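Local coordinates for protein beta-N-acetylhexosaminidase (Mycobacterium smegmatis, PDB 4YYF) that probably hydrolyses terminal non-reducing N-acetyl-D-hexosamine residues from N-acetyl-beta-D-hexosaminides, as a member of glycosyl hydrolase family 3, at residues Ala57-Val62 with Gly88-Ser93; Met81-Ser86 with Arg147-Thr152; Lys130-Val135 with Ala186-Arg191; Val247-Met252 with Pro267-Leu272; Asn271-Gly276 with Gly285-Asp290. The protein carries 1 engineered substitution. One frame throughout, in Å; residues are numbered along the deposited sequence.

Contact 1 (Ala57-Val62 with Gly88-Ser93); sequences ADARAV and GDIAAS
Two nearly parallel outer helices of the TIM-barrel domain, 56-66 and 86-93, meet here through R60, D89 and I90. The axes of the short segments come within 10.0 Å. R60 reaches over to helix 86-93 with its CG anti to the backbone N, and a bend at chi3 swings the guanidinium over I90. CG1 of I90 lies 3.6 Å above the guanidinium plane, over its centre. It is 3.7 Å from R60 CZ. Nearer the backbone, the I90 CD1 methyl tucks against R60 CB at 3.8 Å. The same methyl lies 4.2 Å from A59 CB, on the buried side of the contact. A59 also packs on I71 of strand 70-73, so the apolar part continues inward to the sheet. The charged part is exposed. There D89 sits at the guanidinium edge and forms a salt bridge. The guanidinium and carboxylate planes are 47° apart, so the two groups are not coplanar. Both terminal nitrogens converge on one oxygen: R60 NH1 and R60 NH2 each donate to D89 OD2 at 3.0 Å, with bent N-H...O angles of 145° and 143°.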
# COMPACT_ATOMS: atom_id res chain seq x y z
N ALA A 57 15.88 -7.76 14.70
CA ALA A 57 16.29 -6.78 15.72
C ALA A 57 15.78 -5.38 15.39
O ALA A 57 15.38 -4.60 16.26
CB ALA A 57 17.82 -6.78 15.91
N ASP A 58 15.78 -5.06 14.10
CA ASP A 58 15.27 -3.78 13.60
C ASP A 58 13.75 -3.71 13.81
O ASP A 58 13.21 -2.69 14.31
CB ASP A 58 15.64 -3.67 12.11
CG ASP A 58 15.30 -2.31 11.51
OD1 ASP A 58 15.41 -1.28 12.21
OD2 ASP A 58 14.93 -2.27 10.31
N ALA A 59 13.05 -4.79 13.47
CA ALA A 59 11.60 -4.84 13.66
C ALA A 59 11.24 -4.82 15.14
O ALA A 59 10.29 -4.15 15.54
CB ALA A 59 11.01 -6.09 13.00
N ARG A 60 12.00 -5.56 15.94
CA ARG A 60 11.70 -5.63 17.37
C ARG A 60 11.81 -4.25 18.03
O ARG A 60 10.96 -3.87 18.83
CB ARG A 60 12.61 -6.63 18.08
CG ARG A 60 12.27 -6.80 19.56
CD ARG A 60 13.14 -7.86 20.24
NE ARG A 60 12.91 -9.18 19.66
CZ ARG A 60 11.88 -9.97 19.98
NH1 ARG A 60 10.98 -9.57 20.87
NH2 ARG A 60 11.77 -11.16 19.40
N ALA A 61 12.84 -3.50 17.68
CA ALA A 61 13.04 -2.18 18.27
C ALA A 61 12.00 -1.17 17.79
O ALA A 61 11.48 -0.40 18.59
CB ALA A 61 14.46 -1.68 18.01
N VAL A 62 11.66 -1.17 16.50
CA VAL A 62 10.74 -0.15 16.00
C VAL A 62 9.33 -0.36 16.55
O VAL A 62 8.64 0.61 16.90
CB VAL A 62 10.78 0.01 14.45
CG1 VAL A 62 9.97 -1.08 13.75
CG2 VAL A 62 10.27 1.40 14.03
N GLY A 88 6.50 -13.79 14.95
CA GLY A 88 5.39 -14.15 15.81
C GLY A 88 5.53 -13.56 17.19
O GLY A 88 4.56 -13.05 17.75
N ASP A 89 6.74 -13.61 17.74
CA ASP A 89 7.00 -13.10 19.07
C ASP A 89 6.79 -11.58 19.15
O ASP A 89 6.19 -11.07 20.09
CB ASP A 89 8.42 -13.46 19.48
CG ASP A 89 8.73 -13.07 20.91
OD1 ASP A 89 8.21 -13.74 21.82
OD2 ASP A 89 9.50 -12.11 21.12
N ILE A 90 7.30 -10.87 18.14
CA ILE A 90 7.17 -9.41 18.09
C ILE A 90 5.70 -9.00 17.90
O ILE A 90 5.21 -8.09 18.56
CB ILE A 90 8.04 -8.84 16.94
CG1 ILE A 90 9.52 -9.07 17.27
CG2 ILE A 90 7.77 -7.36 16.71
CD1 ILE A 90 10.45 -8.97 16.06
N ALA A 91 5.01 -9.70 17.00
CA ALA A 91 3.61 -9.42 16.72
C ALA A 91 2.73 -9.63 17.95
O ALA A 91 1.82 -8.85 18.19
CB ALA A 91 3.11 -10.29 15.57
N ALA A 92 3.00 -10.68 18.72
CA ALA A 92 2.17 -10.98 19.89
C ALA A 92 2.32 -9.93 20.99
O ALA A 92 1.40 -9.72 21.77
CB ALA A 92 2.48 -12.36 20.44
N SER A 93 3.46 -9.28 21.06
CA SER A 93 3.62 -8.29 22.11
C SER A 93 3.29 -6.88 21.62
O SER A 93 3.37 -5.93 22.39
CB SER A 93 5.01 -8.36 22.76
OG SER A 93 6.02 -8.16 21.80

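Contact 2 (Met81-Ser86 with Arg147-Thr152); sequences MLTDGS and RDLGVT
A Schellman motif at the C-terminal end of helix 132-148 places L149 against L82 and T83 of the loop that leads into helix 86-93. G150 has positive phi (91°), and its N donates to R147 O at 2.9 Å. L149 lies within this turn, just before G150, and its carbonyl faces the loop. The CD2 methyl of L82 approaches L149 O at 3.6 Å. The side chains also touch, L82 CB lying 4.2 Å from L149 CD2. On L149 it is the branch ending in CD2 that does the touching. T83 lies alongside L149 and points the same way. Its CG2 methyl is 3.9 Å from L149 CD2.

The polar link between the backbones is made by water. L82 O accepts from two waters. One of them also donates to L149 O, at 2.7 Å. The other donates to D148 O at 3.1 Å. Two carbonyls at the helix end are thus tied to a single carbonyl of the loop. Further along, an Asx turn shapes the loop: D84 OD1 accepts from S86 N at 2.9 Å and also from S86 OG, the latter through its syn lone pair. G85 takes the N-cap position of helix 86-93.

Around the contact, L116 of helix 114-117 touches both T83 and L149, and I117 adds to the packing on L149. L82 also packs on L87 of helix 86-93 and on L113. T152 leads into strand 153-154, and its backbone pairs with V101 and L199 of the two flanking strands.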
# COMPACT_ATOMS: atom_id res chain seq x y z
N MSE A 81 13.45 -14.18 9.93
CA MSE A 81 12.49 -13.79 10.96
C MSE A 81 11.09 -14.36 10.72
O MSE A 81 10.27 -14.45 11.64
CB MSE A 81 12.41 -12.26 11.09
CG MSE A 81 11.94 -11.56 9.81
SE MSE A 81 11.87 -9.60 10.03
CE MSE A 81 10.46 -9.55 11.34
N LEU A 82 10.79 -14.75 9.48
CA LEU A 82 9.47 -15.30 9.16
C LEU A 82 9.34 -16.78 9.51
O LEU A 82 8.22 -17.31 9.60
CB LEU A 82 9.14 -15.14 7.68
CG LEU A 82 9.25 -13.73 7.14
CD1 LEU A 82 8.98 -13.73 5.65
CD2 LEU A 82 8.28 -12.83 7.89
N THR A 83 10.47 -17.46 9.67
CA THR A 83 10.44 -18.90 9.94
C THR A 83 11.04 -19.29 11.28
O THR A 83 10.96 -20.46 11.67
CB THR A 83 11.13 -19.73 8.83
OG1 THR A 83 12.50 -19.32 8.70
CG2 THR A 83 10.42 -19.54 7.49
N ASP A 84 11.67 -18.35 11.99
CA ASP A 84 12.38 -18.74 13.22
C ASP A 84 11.62 -18.36 14.49
O ASP A 84 12.14 -18.51 15.59
CB ASP A 84 13.82 -18.20 13.27
CG ASP A 84 13.89 -16.68 13.37
OD1 ASP A 84 12.85 -16.03 13.64
OD2 ASP A 84 15.00 -16.12 13.17
N GLY A 85 10.40 -17.88 14.34
CA GLY A 85 9.57 -17.53 15.48
C GLY A 85 9.66 -16.07 15.90
O GLY A 85 8.89 -15.61 16.74
N SER A 86 10.60 -15.32 15.33
CA SER A 86 10.80 -13.97 15.83
C SER A 86 9.66 -13.02 15.42
O SER A 86 9.21 -12.22 16.24
CB SER A 86 12.20 -13.43 15.49
OG SER A 86 12.31 -13.21 14.10
N ARG A 147 0.08 -16.16 4.94
CA ARG A 147 -0.47 -16.19 6.29
C ARG A 147 0.38 -17.07 7.21
O ARG A 147 0.63 -16.70 8.35
CB ARG A 147 -1.89 -16.75 6.29
CG ARG A 147 -2.96 -15.88 5.63
CD ARG A 147 -3.13 -14.52 6.29
NE ARG A 147 -3.43 -14.53 7.73
CZ ARG A 147 -4.60 -14.87 8.27
NH1 ARG A 147 -5.58 -15.32 7.50
NH2 ARG A 147 -4.76 -14.80 9.59
N ASP A 148 0.80 -18.24 6.72
CA ASP A 148 1.66 -19.14 7.50
C ASP A 148 2.94 -18.44 7.96
O ASP A 148 3.51 -18.76 9.02
CB ASP A 148 2.05 -20.37 6.68
CG ASP A 148 1.15 -21.56 6.91
OD1 ASP A 148 0.58 -21.68 8.03
OD2 ASP A 148 1.04 -22.39 5.99
N LEU A 149 3.39 -17.48 7.17
CA LEU A 149 4.61 -16.74 7.48
C LEU A 149 4.34 -15.49 8.31
O LEU A 149 5.28 -14.76 8.64
CB LEU A 149 5.35 -16.36 6.19
CG LEU A 149 5.86 -17.52 5.34
CD1 LEU A 149 6.39 -17.01 4.00
CD2 LEU A 149 6.97 -18.29 6.07
N GLY A 150 3.09 -15.24 8.67
CA GLY A 150 2.78 -14.07 9.49
C GLY A 150 2.46 -12.80 8.72
O GLY A 150 2.29 -11.73 9.31
N VAL A 151 2.35 -12.91 7.39
CA VAL A 151 2.00 -11.74 6.58
C VAL A 151 0.51 -11.45 6.74
O VAL A 151 -0.30 -12.38 6.74
CB VAL A 151 2.34 -12.01 5.09
CG1 VAL A 151 1.73 -10.93 4.18
CG2 VAL A 151 3.85 -12.09 4.91
N THR A 152 0.15 -10.17 6.87
CA THR A 152 -1.26 -9.75 6.94
C THR A 152 -1.74 -8.90 5.75
O THR A 152 -2.96 -8.81 5.47
CB THR A 152 -1.59 -9.02 8.27
OG1 THR A 152 -0.92 -7.75 8.32
CG2 THR A 152 -1.14 -9.86 9.44
O HOH W 1 6.39 -15.57 10.94
O HOH W 2 6.34 -19.43 10.01

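Contact 3 (Lys130-Val135 with Ala186-Arg191); sequences KTADEV and AGAYAR
A188 and Y189 meet A132 and V135 in a buried contact made mainly of apolar side chains, with one backbone carbonyl. The CB methyl of A188 sits 3.3 Å from the carbonyl oxygen A132 O. The two alanine methyls are farther apart, A132 CB to A188 CB being 4.3 Å. V135 supplies the other half through its CG1 methyl. That methyl lies 3.7 Å from Y189 CD2, at the edge of the ring and near its plane. It is also 4.5 Å from A188 CB. V135 CG1 is anti to the backbone N (chi1 171°), which points this methyl at the tyrosine. The V135 and Y189 side chains cross at about a right angle.

The CA atoms of A132 and A188 are 6.0 Å apart, and so are those of V135 and Y189. The contact joins helix 132-148 to helix 179-196, two outer helices of the TIM barrel, near the N-terminal end of the first.

That helix start is fixed by a capping box. T131 is the N-cap residue, and its OG1 accepts from E134 N. In return, T131 N donates to E134 OE1 at 2.8 Å, nearly straight at 167° and on the anti lone pair. Farther out on the helix pair, D133 and R191 bring opposite charges near each other. D133 OD1 and R191 NH2 are 4.5 Å apart, too far for a salt bridge. The ring of Y189 extends on past V135 to touch A139 and R142 of helix 132-148. Its hydroxyl is hydrogen-bonded to Q120 OE1. The K130 carbonyl accepts from Y185 OH, one helical turn before Y189.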
# COMPACT_ATOMS: atom_id res chain seq x y z
N LYS A 130 -3.77 -18.64 -18.09
CA LYS A 130 -4.70 -19.15 -17.08
C LYS A 130 -6.09 -18.52 -17.21
O LYS A 130 -6.24 -17.41 -17.72
CB LYS A 130 -4.17 -18.85 -15.67
CG LYS A 130 -2.75 -19.32 -15.40
CD LYS A 130 -2.70 -20.83 -15.22
CE LYS A 130 -1.25 -21.32 -15.18
NZ LYS A 130 -1.19 -22.80 -15.02
N THR A 131 -7.10 -19.24 -16.74
CA THR A 131 -8.43 -18.65 -16.63
C THR A 131 -8.46 -17.81 -15.36
O THR A 131 -7.62 -18.00 -14.46
CB THR A 131 -9.52 -19.70 -16.52
OG1 THR A 131 -9.35 -20.41 -15.28
CG2 THR A 131 -9.45 -20.67 -17.69
N ALA A 132 -9.42 -16.90 -15.27
CA ALA A 132 -9.61 -16.14 -14.04
C ALA A 132 -9.85 -17.03 -12.82
O ALA A 132 -9.42 -16.70 -11.73
CB ALA A 132 -10.75 -15.14 -14.21
N ASP A 133 -10.55 -18.15 -12.99
CA ASP A 133 -10.79 -19.05 -11.86
C ASP A 133 -9.49 -19.69 -11.38
O ASP A 133 -9.30 -19.92 -10.18
CB ASP A 133 -11.81 -20.14 -12.20
CG ASP A 133 -13.22 -19.60 -12.32
OD1 ASP A 133 -13.48 -18.49 -11.80
OD2 ASP A 133 -14.07 -20.28 -12.94
N GLU A 134 -8.61 -20.00 -12.34
CA GLU A 134 -7.29 -20.54 -12.01
C GLU A 134 -6.45 -19.51 -11.26
O GLU A 134 -5.71 -19.87 -10.33
CB GLU A 134 -6.57 -21.00 -13.28
CG GLU A 134 -7.14 -22.28 -13.86
CD GLU A 134 -6.48 -22.69 -15.15
OE1 GLU A 134 -6.28 -21.83 -16.03
OE2 GLU A 134 -6.15 -23.88 -15.29
N VAL A 135 -6.55 -18.25 -11.66
CA VAL A 135 -5.80 -17.18 -10.99
C VAL A 135 -6.31 -17.00 -9.56
O VAL A 135 -5.53 -16.80 -8.62
CB VAL A 135 -5.82 -15.84 -11.79
CG1 VAL A 135 -5.22 -14.70 -10.98
CG2 VAL A 135 -5.05 -16.00 -13.10
N ALA A 186 -7.23 -9.18 -12.04
CA ALA A 186 -6.83 -8.62 -10.75
C ALA A 186 -7.93 -8.85 -9.71
O ALA A 186 -7.65 -9.07 -8.53
CB ALA A 186 -6.52 -7.13 -10.87
N GLY A 187 -9.18 -8.77 -10.15
CA GLY A 187 -10.30 -9.03 -9.25
C GLY A 187 -10.22 -10.43 -8.66
O GLY A 187 -10.45 -10.63 -7.46
N ALA A 188 -9.87 -11.39 -9.51
CA ALA A 188 -9.72 -12.77 -9.09
C ALA A 188 -8.56 -12.89 -8.13
O ALA A 188 -8.64 -13.60 -7.12
CB ALA A 188 -9.51 -13.70 -10.30
N TYR A 189 -7.47 -12.18 -8.43
CA TYR A 189 -6.28 -12.27 -7.60
C TYR A 189 -6.58 -11.67 -6.22
O TYR A 189 -6.18 -12.22 -5.19
CB TYR A 189 -5.06 -11.57 -8.26
CG TYR A 189 -3.73 -12.13 -7.77
CD1 TYR A 189 -3.19 -11.72 -6.56
CD2 TYR A 189 -3.03 -13.08 -8.51
CE1 TYR A 189 -1.97 -12.26 -6.09
CE2 TYR A 189 -1.81 -13.61 -8.06
CZ TYR A 189 -1.30 -13.19 -6.85
OH TYR A 189 -0.11 -13.72 -6.39
N ALA A 190 -7.28 -10.54 -6.21
CA ALA A 190 -7.62 -9.88 -4.94
C ALA A 190 -8.55 -10.77 -4.12
O ALA A 190 -8.41 -10.87 -2.89
CB ALA A 190 -8.25 -8.51 -5.19
N ARG A 191 -9.48 -11.44 -4.80
CA ARG A 191 -10.47 -12.28 -4.14
C ARG A 191 -9.78 -13.48 -3.48
O ARG A 191 -10.16 -13.90 -2.38
CB ARG A 191 -11.55 -12.70 -5.15
CG ARG A 191 -12.75 -13.43 -4.54
CD ARG A 191 -13.92 -13.52 -5.53
NE ARG A 191 -13.50 -13.87 -6.89
CZ ARG A 191 -13.50 -15.10 -7.39
NH1 ARG A 191 -13.92 -16.13 -6.65
NH2 ARG A 191 -13.09 -15.30 -8.64

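Contact 4 (Val247-Met252 with Pro267-Leu272); sequences VMVGHM and PAVYNL. Engineered in segment 267-272: V269 (natural residue Ala).
V249 holds CG1 anti to its backbone N (chi1 176°), and V269 does the same with its own CG1 (chi1 -169°). The two valines therefore reach toward each other tip to tip, and V249 CG1 meets V269 CG1 at 3.8 Å. V269 is an engineered residue, alanine in the natural sequence.

The other methyl of V249 turns to Y270. V249 CG2 lies 3.8 Å from Y270 CE1 and 4.2 Å from Y270 CZ, approaching the ring obliquely. The Y270 hydroxyl also passes V249 CB, with OH at 4.0 Å. The CB of Y270 starts off alongside the strand, but with CG anti to the carbonyl carbon (chi1 -60°) the ring is carried toward V249. The phenol OH is hydrogen-bonded to S264 O, in the loop just before the helix. That bond gives the buried hydroxyl a polar partner while the ring rests on the valine.

All three touching residues are buried. V287 and T289 of the next strand also pack on Y270. F205 of strand 199-205 packs on V269, so the helix rests on three neighbouring strands. The contact is the first half of a right-handed beta-alpha-beta crossover. Strand 246-249 leads through helix 267-275 to the parallel strand 287-289, the repeating pattern of a TIM barrel.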
# COMPACT_ATOMS: atom_id res chain seq x y z
N VAL A 247 -6.40 0.54 -0.99
CA VAL A 247 -5.89 1.13 -2.23
C VAL A 247 -4.55 1.77 -1.91
O VAL A 247 -4.38 2.33 -0.82
CB VAL A 247 -6.87 2.19 -2.78
CG1 VAL A 247 -6.23 3.00 -3.95
CG2 VAL A 247 -8.20 1.54 -3.23
N MSE A 248 -3.59 1.66 -2.83
CA MSE A 248 -2.33 2.40 -2.72
C MSE A 248 -2.27 3.48 -3.81
O MSE A 248 -2.46 3.19 -4.99
CB MSE A 248 -1.13 1.47 -2.88
CG MSE A 248 0.23 2.20 -2.91
SE MSE A 248 1.73 0.93 -3.03
CE MSE A 248 1.72 0.35 -1.21
N VAL A 249 -1.97 4.71 -3.40
CA VAL A 249 -1.85 5.83 -4.34
C VAL A 249 -0.39 5.99 -4.76
O VAL A 249 0.50 5.98 -3.91
CB VAL A 249 -2.36 7.14 -3.71
CG1 VAL A 249 -2.15 8.30 -4.66
CG2 VAL A 249 -3.84 7.02 -3.36
N GLY A 250 -0.14 6.13 -6.06
CA GLY A 250 1.23 6.26 -6.55
C GLY A 250 1.69 7.71 -6.60
O GLY A 250 0.95 8.62 -6.22
N HIS A 251 2.91 7.93 -7.09
CA HIS A 251 3.52 9.26 -7.04
C HIS A 251 3.42 10.02 -8.37
O HIS A 251 4.04 11.08 -8.53
CB HIS A 251 5.01 9.17 -6.64
CG HIS A 251 5.26 8.44 -5.35
ND1 HIS A 251 4.45 8.60 -4.24
CD2 HIS A 251 6.23 7.57 -5.00
CE1 HIS A 251 4.92 7.84 -3.25
NE2 HIS A 251 5.99 7.21 -3.69
N MSE A 252 2.67 9.49 -9.33
CA MSE A 252 2.59 10.16 -10.64
C MSE A 252 1.93 11.52 -10.50
O MSE A 252 1.08 11.71 -9.62
CB MSE A 252 1.75 9.33 -11.62
CG MSE A 252 2.12 7.86 -11.74
SE MSE A 252 1.25 6.72 -10.41
CE MSE A 252 -0.50 7.52 -10.37
N PRO A 267 -4.37 16.55 -2.28
CA PRO A 267 -5.72 16.34 -1.74
C PRO A 267 -6.70 15.94 -2.82
O PRO A 267 -7.63 15.18 -2.56
CB PRO A 267 -6.10 17.72 -1.19
CG PRO A 267 -4.79 18.34 -0.83
CD PRO A 267 -3.81 17.85 -1.87
N ALA A 268 -6.49 16.45 -4.02
CA ALA A 268 -7.39 16.14 -5.13
C ALA A 268 -7.52 14.64 -5.38
O ALA A 268 -8.60 14.15 -5.73
CB ALA A 268 -6.95 16.85 -6.38
N VAL A 269 -6.42 13.91 -5.23
CA VAL A 269 -6.43 12.48 -5.48
C VAL A 269 -7.33 11.76 -4.49
O VAL A 269 -8.15 10.92 -4.88
CB VAL A 269 -5.02 11.90 -5.39
CG1 VAL A 269 -5.00 10.46 -5.93
CG2 VAL A 269 -4.12 12.74 -6.18
N TYR A 270 -7.18 12.11 -3.22
CA TYR A 270 -7.96 11.47 -2.17
C TYR A 270 -9.43 11.88 -2.24
O TYR A 270 -10.31 11.03 -2.07
CB TYR A 270 -7.33 11.73 -0.79
CG TYR A 270 -5.92 11.19 -0.74
CD1 TYR A 270 -5.67 9.86 -0.47
CD2 TYR A 270 -4.82 12.02 -1.01
CE1 TYR A 270 -4.38 9.35 -0.44
CE2 TYR A 270 -3.53 11.52 -0.98
CZ TYR A 270 -3.32 10.19 -0.69
OH TYR A 270 -2.03 9.71 -0.66
N ASN A 271 -9.70 13.15 -2.54
CA ASN A 271 -11.08 13.56 -2.76
C ASN A 271 -11.72 12.76 -3.89
O ASN A 271 -12.88 12.40 -3.81
CB ASN A 271 -11.20 15.06 -3.05
CG ASN A 271 -10.92 15.92 -1.84
OD1 ASN A 271 -11.05 15.47 -0.69
ND2 ASN A 271 -10.53 17.17 -2.08
N LEU A 272 -10.95 12.50 -4.95
CA LEU A 272 -11.48 11.77 -6.10
C LEU A 272 -11.91 10.37 -5.66
O LEU A 272 -12.98 9.89 -6.04
CB LEU A 272 -10.41 11.65 -7.19
CG LEU A 272 -10.89 11.05 -8.52
CD1 LEU A 272 -11.79 12.02 -9.25
CD2 LEU A 272 -9.68 10.66 -9.39

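Contact 5 (Asn271-Gly276 with Gly285-Asp290); sequences NLLRSG and GLVYTD
The guanidinium of R274 has V287 over one face and G285 at its edge. The CG2 methyl of V287 lies over that face, 3.4 Å from R274 NH2. At the edge, R274 NH1 donates to G285 O at 2.9 Å. This bond is almost straight, at 177°. The oxygen lies in the guanidinium plane, and the nitrogen lies in the plane of the carbonyl. The arginine reaches this place through a bend at chi2 (-59°), which brings its end closer to the strand than its CB direction suggests.

V287 CG2 has a second neighbour. It meets L273 CD2 tip to tip at 3.7 Å, so one methyl touches both a leucine branch and the guanidinium. V287 CG2 stands anti to its own carbonyl carbon, which sends this methyl toward L273 and R274.

R274 NH2 forms a salt bridge with D317, whose OD2 also accepts from V287 N and so ties arginine and strand to one carboxylate, while R274 NH1 has another acceptor in F283 O. The side chain lies about 6 Å from the bound sodium ion, whose site includes A347 and S351.

The contact completes the beta-alpha-beta unit of the barrel, joining the end of helix 267-275 to strand 287-289. L273 also packs on V247 of strand 246-249 and on F205 of strand 199-205, and L286 packs on R354 and N355 of helix 345-357.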
# COMPACT_ATOMS: atom_id res chain seq x y z
N ASN A 271 -9.70 13.15 -2.54
CA ASN A 271 -11.08 13.56 -2.76
C ASN A 271 -11.72 12.76 -3.89
O ASN A 271 -12.88 12.40 -3.81
CB ASN A 271 -11.20 15.06 -3.05
CG ASN A 271 -10.92 15.92 -1.84
OD1 ASN A 271 -11.05 15.47 -0.69
ND2 ASN A 271 -10.53 17.17 -2.08
N LEU A 272 -10.95 12.50 -4.95
CA LEU A 272 -11.48 11.77 -6.10
C LEU A 272 -11.91 10.37 -5.66
O LEU A 272 -12.98 9.89 -6.04
CB LEU A 272 -10.41 11.65 -7.19
CG LEU A 272 -10.89 11.05 -8.52
CD1 LEU A 272 -11.79 12.02 -9.25
CD2 LEU A 272 -9.68 10.66 -9.39
N LEU A 273 -11.07 9.74 -4.85
CA LEU A 273 -11.32 8.39 -4.35
C LEU A 273 -12.47 8.36 -3.33
O LEU A 273 -13.37 7.52 -3.42
CB LEU A 273 -10.02 7.82 -3.75
CG LEU A 273 -9.94 6.36 -3.30
CD1 LEU A 273 -10.36 5.41 -4.42
CD2 LEU A 273 -8.52 6.04 -2.79
N ARG A 274 -12.45 9.28 -2.37
CA ARG A 274 -13.48 9.31 -1.32
C ARG A 274 -14.87 9.67 -1.83
O ARG A 274 -15.88 9.17 -1.32
CB ARG A 274 -13.11 10.30 -0.20
CG ARG A 274 -11.79 10.03 0.53
CD ARG A 274 -11.75 8.68 1.18
NE ARG A 274 -10.49 8.50 1.91
CZ ARG A 274 -10.07 7.34 2.39
NH1 ARG A 274 -10.80 6.26 2.22
NH2 ARG A 274 -8.91 7.27 3.03
N SER A 275 -14.93 10.57 -2.81
CA SER A 275 -16.21 11.13 -3.23
C SER A 275 -16.93 10.27 -4.27
O SER A 275 -18.13 10.44 -4.51
CB SER A 275 -16.00 12.51 -3.86
OG SER A 275 -15.38 12.37 -5.13
N GLY A 276 -16.19 9.37 -4.90
CA GLY A 276 -16.76 8.59 -6.00
C GLY A 276 -16.54 9.27 -7.33
O GLY A 276 -17.08 8.86 -8.36
N GLY A 285 -12.45 2.75 2.68
CA GLY A 285 -11.45 1.90 3.28
C GLY A 285 -10.06 2.52 3.36
O GLY A 285 -9.86 3.73 3.18
N LEU A 286 -9.09 1.66 3.65
CA LEU A 286 -7.73 2.07 3.95
C LEU A 286 -6.97 2.45 2.69
O LEU A 286 -7.00 1.75 1.68
CB LEU A 286 -7.01 0.92 4.65
CG LEU A 286 -5.70 1.25 5.37
CD1 LEU A 286 -6.01 2.20 6.51
CD2 LEU A 286 -5.04 -0.03 5.88
N VAL A 287 -6.27 3.58 2.75
CA VAL A 287 -5.50 4.07 1.61
C VAL A 287 -4.03 4.25 2.00
O VAL A 287 -3.72 5.04 2.89
CB VAL A 287 -6.07 5.39 1.06
CG1 VAL A 287 -5.26 5.85 -0.14
CG2 VAL A 287 -7.54 5.22 0.64
N TYR A 288 -3.14 3.50 1.33
CA TYR A 288 -1.70 3.62 1.54
C TYR A 288 -1.07 4.56 0.53
O TYR A 288 -1.64 4.78 -0.54
CB TYR A 288 -1.02 2.25 1.33
CG TYR A 288 -1.19 1.22 2.42
CD1 TYR A 288 -0.26 1.12 3.44
CD2 TYR A 288 -2.25 0.32 2.40
CE1 TYR A 288 -0.39 0.15 4.45
CE2 TYR A 288 -2.39 -0.66 3.41
CZ TYR A 288 -1.46 -0.72 4.42
OH TYR A 288 -1.56 -1.66 5.43
N THR A 289 0.12 5.09 0.85
CA THR A 289 0.96 5.69 -0.18
C THR A 289 1.96 4.65 -0.65
O THR A 289 2.26 3.68 0.05
CB THR A 289 1.80 6.86 0.35
OG1 THR A 289 2.77 6.35 1.27
CG2 THR A 289 0.93 7.90 1.03
N ASP A 290 2.52 4.88 -1.83
CA ASP A 290 3.69 4.14 -2.29
C ASP A 290 4.87 4.66 -1.46
O ASP A 290 4.73 5.61 -0.69
CB ASP A 290 3.89 4.40 -3.80
CG ASP A 290 4.75 3.34 -4.50
OD1 ASP A 290 5.43 2.53 -3.83
OD2 ASP A 290 4.76 3.34 -5.74

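From the N terminus, contact 1 joins helix 56-66 to helix 86-93, closing a loop that includes strand 70-73. Contact 2 opens inside that loop and closes beyond it, so the two cross. They touch where A59 CB meets M81 CE at 3.9 Å. Contact 3 opens inside contact 2 and closes beyond it, so these cross as well; both use helix 132-148, at its two ends. Contact 4 closes the short loop between strand 246-249 and helix 267-275. Contact 5 begins where it ends, sharing N271 and L272, and closes the turn into strand 287-289. Contacts 1 and 2 lie across the chain centre from 4 and 5. Contacts 1 to 3 tie the outer layer, whereas 4 and 5 fasten a helix to the barrel strands.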